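Local coordinates for protein secretion chaperonin CsaA (Picrophilus torridus, PDB 5ZDI), which probably acts as a protein-secretion chaperone of the CsaA family and probably binds tRNA, through a domain of the OB-fold class, at residues G15-V20 with D56-K61; K61-V66 with V92-P97. All blocks are in the same frame, centred on the assembly; numbering follows the deposited sequence.

Contact 1 of 2, residues G15-V20 with D56-K61; sequences GIIKEV and DELINK
The type II turn from Leu58 to Lys61, which follows helix 55-58, is tied to the middle of strand 12-22 through the backbone of Ile17. Ile17 N donates to Lys61 O at 3.0 Å, almost straight at the hydrogen (168°). Its own carbonyl receives Asn60 N in a more bent bond, with Ile17 O to Asn60 N at 2.7 Å. Leu58 O, which accepts the N-H of Lys61 to close the turn, sits against the flank of Ile17, 3.3 Å from Ile17 CB.

In this OB-fold barrel, strand 12-22 meets strand 31-36 along its other edge, where Lys18 and Glu19 both face Lys34 in a classic beta bulge. The Lys18 chain leaves the turn at CB but folds back at its second and third torsions (-61° and -65°), which carries the ammonium group over to Asn60. There Lys18 NZ bonds to Asn60 OD1 at 2.6 Å, in the carbonyl plane and on a lone pair. Ile16, extended, slants across Asn60, its CD1 3.5 Å from Asn60 O. On the buried side, Leu58 CB touches two aliphatic ends, Ile17 CD1 at 4.1 Å and Val20 CG2 at 4.0 Å. Val20 CG2 also meets the CD1 tip of Ile59, while Tyr31 of strand 31-36 packs on both Val20 and Leu58.

Contact 2 of 2, residues K61-V66 with V92-P97; sequences KKIIAV and VKLLTP
Ile64 and Lys62 meet Pro97 where two strands of the OB barrel, 62-66 and 92-97, cross at 105° with 5.1 Å between their axes. Each strand pairs with 77-88, and here they touch mainly through side chains. Ile64 bends twice, with CG1 beside its backbone N (chi1 -53°) and a second turn that lays CD1 against the proline ring, 3.8 Å from Pro97 CD. The isoleucine and the proline ring run past one another in reversed senses, while the Ile64 side chain stands roughly perpendicular to that of Leu95, with CG1 against Leu95 CB. Lys62 adds its CB to the same ring, 3.9 Å from Pro97 CD, before its extended chain leads away to Gly100 O.

The Lys61 chain, extended as far as CE, lays its methylenes across Leu94, where Lys61 CE presses unusually close to Leu94 CD1 at 3.4 Å. The bend at its last torsion (54°) turns only the ammonium group, which forms a salt bridge with Asp98 of the second subunit. With an alanine here, that aspartate would probably lose its charged mate and Leu94 CD1 the chain lying over it. Ile63 CG2 touches the same methyl from the strand, at 4.1 Å from Leu94 CD1. Leu95, Thr96 and Pro97 pair antiparallel with a strand of the second subunit, which continues the sheet across the interface. At the crossing Lys62 O is buried without a partner, whereas a water accepts the N-H of Ile64 and probably donates to Leu95 O, 2.7 Å from the water oxygen.

In the fold
Contacts 1 and 2 follow one another along the chain and share Lys61, whose backbone carbonyl serves the first and whose side chain serves the second. Their centres lie about 10 Å apart. Strands 12-22 and 62-66 are sheet neighbours, and a probable hydrogen bond of 2.8 Å from Ile63 N to Gly15 O carries the pairing on just beyond the turn. The apolar sides of the two contacts also join: Ile17 CD1 packs 3.6 Å from Ile63 CG2, and Leu58 CD2 lies 3.7 Å from Leu94 CD1. Contact 1 thus fastens the chain entering strand 62-66, while contact 2 joins that strand to 92-97, whose end continues the sheet into the second subunit.

Contact 1 of 2, residues G15-V20 with D56-K61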
loop_
_atom_site.group_PDB
_atom_site.type_symbol
_atom_site.label_atom_id
_atom_site.label_comp_id
_atom_site.label_asym_id
_atom_site.label_seq_id
_atom_site.Cartn_x
_atom_site.Cartn_y
_atom_site.Cartn_z
ATOM N N GLY A 15 2.741 -10.062 -0.160
ATOM C CA GLY A 15 3.839 -11.020 -0.274
ATOM C C GLY A 15 4.430 -11.261 1.130
ATOM O O GLY A 15 4.179 -10.468 1.985
ATOM N N ILE A 16 5.255 -12.283 1.297
ATOM C CA ILE A 16 5.961 -12.530 2.581
ATOM C C ILE A 16 7.431 -12.713 2.261
ATOM O O ILE A 16 7.822 -13.524 1.382
ATOM C CB ILE A 16 5.376 -13.729 3.344
ATOM C CG1 ILE A 16 6.113 -13.966 4.673
ATOM C CG2 ILE A 16 5.443 -14.992 2.510
ATOM C CD1 ILE A 16 5.340 -14.792 5.674
ATOM N N ILE A 17 8.280 -11.965 2.965
ATOM C CA ILE A 17 9.689 -12.071 2.736
ATOM C C ILE A 17 10.208 -13.396 3.341
ATOM O O ILE A 17 10.012 -13.664 4.546
ATOM C CB ILE A 17 10.438 -10.859 3.350
ATOM C CG1 ILE A 17 10.008 -9.548 2.650
ATOM C CG2 ILE A 17 11.907 -11.057 3.282
ATOM C CD1 ILE A 17 10.430 -8.271 3.343
ATOM N N LYS A 18 10.963 -14.150 2.552
ATOM C CA LYS A 18 11.507 -15.437 2.992
ATOM C C LYS A 18 13.013 -15.494 3.135
ATOM O O LYS A 18 13.488 -16.307 3.917
ATOM C CB LYS A 18 11.035 -16.592 2.120
ATOM C CG LYS A 18 9.527 -16.694 1.983
ATOM C CD LYS A 18 8.773 -16.920 3.283
ATOM C CE LYS A 18 9.076 -18.261 3.948
ATOM N NZ LYS A 18 8.115 -18.484 4.987
ATOM N N GLU A 19 13.745 -14.699 2.410
ATOM C CA GLU A 19 15.198 -14.635 2.502
ATOM C C GLU A 19 15.643 -13.189 2.293
ATOM O O GLU A 19 14.990 -12.420 1.534
ATOM C CB GLU A 19 15.859 -15.487 1.426
ATOM C CG GLU A 19 15.574 -16.940 1.563
ATOM C CD GLU A 19 16.620 -17.789 0.825
ATOM O OE1 GLU A 19 16.775 -18.955 1.238
ATOM O OE2 GLU A 19 17.260 -17.258 -0.117
ATOM N N VAL A 20 16.723 -12.797 2.950
ATOM C CA VAL A 20 17.240 -11.428 2.834
ATOM C C VAL A 20 18.753 -11.513 2.751
ATOM O O VAL A 20 19.323 -12.234 3.572
ATOM C CB VAL A 20 16.942 -10.556 4.050
ATOM C CG1 VAL A 20 17.422 -9.092 3.803
ATOM C CG2 VAL A 20 15.494 -10.548 4.375
ATOM N N ASP A 56 16.853 -9.765 10.281
ATOM C CA ASP A 56 15.913 -10.545 11.074
ATOM C C ASP A 56 14.547 -9.917 11.291
ATOM O O ASP A 56 13.589 -10.643 11.492
ATOM C CB ASP A 56 16.541 -10.979 12.411
ATOM C CG ASP A 56 17.529 -12.148 12.244
ATOM O OD1 ASP A 56 17.148 -13.204 11.672
ATOM O OD2 ASP A 56 18.671 -12.018 12.713
ATOM N N GLU A 57 14.432 -8.603 11.168
ATOM C CA GLU A 57 13.127 -7.934 11.166
ATOM C C GLU A 57 12.315 -8.152 9.928
ATOM O O GLU A 57 11.121 -8.040 9.996
ATOM C CB GLU A 57 13.256 -6.456 11.431
ATOM C CG GLU A 57 14.016 -6.206 12.768
ATOM C CD GLU A 57 14.202 -4.716 12.970
ATOM O OE1 GLU A 57 14.814 -3.983 12.184
ATOM O OE2 GLU A 57 13.685 -4.258 13.947
ATOM N N LEU A 58 12.936 -8.576 8.828
ATOM C CA LEU A 58 12.205 -8.705 7.595
ATOM C C LEU A 58 11.796 -10.164 7.331
ATOM O O LEU A 58 10.892 -10.423 6.573
ATOM C CB LEU A 58 13.044 -8.151 6.448
ATOM C CG LEU A 58 13.475 -6.732 6.523
ATOM C CD1 LEU A 58 14.482 -6.348 5.455
ATOM C CD2 LEU A 58 12.228 -5.836 6.367
ATOM N N ILE A 59 12.512 -11.138 7.891
ATOM C CA ILE A 59 12.151 -12.556 7.670
ATOM C C ILE A 59 10.721 -12.819 8.133
ATOM O O ILE A 59 10.307 -12.505 9.290
ATOM C CB ILE A 59 13.137 -13.461 8.396
ATOM C CG1 ILE A 59 14.558 -13.240 7.826
ATOM C CG2 ILE A 59 12.685 -14.909 8.367
ATOM C CD1 ILE A 59 14.787 -13.955 6.525
ATOM N N ASN A 60 9.953 -13.451 7.232
ATOM C CA ASN A 60 8.553 -13.670 7.455
ATOM C C ASN A 60 7.659 -12.475 7.712
ATOM O O ASN A 60 6.522 -12.607 8.195
ATOM C CB ASN A 60 8.346 -14.862 8.461
ATOM C CG ASN A 60 8.770 -16.193 7.801
ATOM O OD1 ASN A 60 8.317 -16.482 6.627
ATOM N ND2 ASN A 60 9.692 -16.951 8.451
ATOM N N LYS A 61 8.111 -11.290 7.290
ATOM C CA LYS A 61 7.265 -10.112 7.290
ATOM C C LYS A 61 6.366 -10.032 6.053
ATOM O O LYS A 61 6.863 -10.206 4.912
ATOM C CB LYS A 61 8.162 -8.858 7.366
ATOM C CG LYS A 61 7.423 -7.604 7.740
ATOM C CD LYS A 61 8.352 -6.425 7.612
ATOM C CE LYS A 61 7.671 -5.026 7.671
ATOM N NZ LYS A 61 6.880 -4.847 8.828
#

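Contact 2 of 2, residues K61-V66 with V92-P97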
loop_
_atom_site.group_PDB
_atom_site.type_symbol
_atom_site.label_atom_id
_atom_site.label_comp_id
_atom_site.label_asym_id
_atom_site.label_seq_id
_atom_site.Cartn_x
_atom_site.Cartn_y
_atom_site.Cartn_z
ATOM N N LYS A 61 8.111 -11.290 7.290
ATOM C CA LYS A 61 7.265 -10.112 7.290
ATOM C C LYS A 61 6.366 -10.032 6.053
ATOM O O LYS A 61 6.863 -10.206 4.912
ATOM C CB LYS A 61 8.162 -8.858 7.366
ATOM C CG LYS A 61 7.423 -7.604 7.740
ATOM C CD LYS A 61 8.352 -6.425 7.612
ATOM C CE LYS A 61 7.671 -5.026 7.671
ATOM N NZ LYS A 61 6.880 -4.847 8.828
ATOM N N LYS A 62 5.060 -9.763 6.252
ATOM C CA LYS A 62 4.125 -9.544 5.124
ATOM C C LYS A 62 4.294 -8.134 4.596
ATOM O O LYS A 62 4.312 -7.141 5.361
ATOM C CB LYS A 62 2.664 -9.782 5.518
ATOM C CG LYS A 62 2.430 -11.202 5.886
ATOM C CD LYS A 62 1.004 -11.404 6.354
ATOM C CE LYS A 62 0.884 -12.848 6.819
ATOM N NZ LYS A 62 -0.502 -13.004 7.406
ATOM N N ILE A 63 4.559 -8.060 3.330
ATOM C CA ILE A 63 4.804 -6.782 2.655
ATOM C C ILE A 63 3.792 -6.644 1.486
ATOM O O ILE A 63 3.015 -7.571 1.202
ATOM C CB ILE A 63 6.264 -6.697 2.143
ATOM C CG1 ILE A 63 6.699 -7.825 1.218
ATOM C CG2 ILE A 63 7.230 -6.675 3.308
ATOM C CD1 ILE A 63 6.089 -7.749 -0.160
ATOM N N ILE A 64 3.832 -5.475 0.842
ATOM C CA ILE A 64 3.038 -5.189 -0.274
ATOM C C ILE A 64 3.887 -4.806 -1.444
ATOM O O ILE A 64 4.808 -4.022 -1.319
ATOM C CB ILE A 64 2.124 -3.942 0.121
ATOM C CG1 ILE A 64 1.362 -4.195 1.422
ATOM C CG2 ILE A 64 1.144 -3.552 -0.953
ATOM C CD1 ILE A 64 0.391 -5.378 1.374
ATOM N N ALA A 65 3.574 -5.358 -2.638
ATOM C CA ALA A 65 4.387 -5.097 -3.817
ATOM C C ALA A 65 3.592 -5.019 -5.103
ATOM O O ALA A 65 2.567 -5.697 -5.267
ATOM C CB ALA A 65 5.459 -6.161 -3.943
ATOM N N VAL A 66 4.150 -4.237 -6.045
ATOM C CA VAL A 66 3.694 -4.212 -7.400
ATOM C C VAL A 66 4.297 -5.411 -8.122
ATOM O O VAL A 66 5.540 -5.532 -8.154
ATOM C CB VAL A 66 4.105 -2.943 -8.127
ATOM C CG1 VAL A 66 3.580 -3.130 -9.587
ATOM C CG2 VAL A 66 3.486 -1.735 -7.468
ATOM N N VAL A 92 12.600 4.798 5.104
ATOM C CA VAL A 92 11.549 4.071 4.453
ATOM C C VAL A 92 10.874 3.162 5.491
ATOM O O VAL A 92 11.507 2.350 6.107
ATOM C CB VAL A 92 12.080 3.282 3.280
ATOM C CG1 VAL A 92 10.981 2.417 2.629
ATOM C CG2 VAL A 92 12.641 4.236 2.196
ATOM N N LYS A 93 9.536 3.233 5.567
ATOM C CA LYS A 93 8.765 2.391 6.473
ATOM C C LYS A 93 7.829 1.564 5.599
ATOM O O LYS A 93 6.908 2.094 4.950
ATOM C CB LYS A 93 7.971 3.244 7.425
ATOM C CG LYS A 93 8.841 4.047 8.365
ATOM C CD LYS A 93 9.457 3.176 9.492
ATOM C CE LYS A 93 10.228 4.081 10.435
ATOM N NZ LYS A 93 10.885 3.355 11.500
ATOM N N LEU A 94 8.052 0.266 5.614
ATOM C CA LEU A 94 7.220 -0.665 4.835
ATOM C C LEU A 94 5.734 -0.530 5.129
ATOM O O LEU A 94 5.303 -0.372 6.292
ATOM C CB LEU A 94 7.604 -2.126 5.062
ATOM C CG LEU A 94 9.036 -2.430 4.557
ATOM C CD1 LEU A 94 9.475 -3.785 5.110
ATOM C CD2 LEU A 94 9.106 -2.317 3.015
ATOM N N LEU A 95 4.955 -0.804 4.094
ATOM C CA LEU A 95 3.544 -1.053 4.196
ATOM C C LEU A 95 3.286 -2.499 4.564
ATOM O O LEU A 95 4.007 -3.420 4.047
ATOM C CB LEU A 95 2.863 -0.768 2.862
ATOM C CG LEU A 95 3.010 0.591 2.261
ATOM C CD1 LEU A 95 1.946 0.819 1.175
ATOM C CD2 LEU A 95 2.965 1.719 3.211
ATOM N N THR A 96 2.344 -2.736 5.508
ATOM C CA THR A 96 1.987 -4.087 5.874
ATOM C C THR A 96 0.451 -4.219 5.869
ATOM O O THR A 96 -0.258 -3.241 6.240
ATOM C CB THR A 96 2.576 -4.426 7.273
ATOM O OG1 THR A 96 1.755 -3.915 8.302
ATOM C CG2 THR A 96 4.074 -3.825 7.444
ATOM N N PRO A 97 -0.097 -5.392 5.485
ATOM C CA PRO A 97 -1.517 -5.543 5.627
ATOM C C PRO A 97 -1.894 -5.937 7.025
ATOM O O PRO A 97 -1.146 -6.640 7.686
ATOM C CB PRO A 97 -1.847 -6.696 4.651
ATOM C CG PRO A 97 -0.646 -7.568 4.743
ATOM C CD PRO A 97 0.488 -6.638 4.924
HETATM O O HOH W 1 5.519 -3.415 1.859
#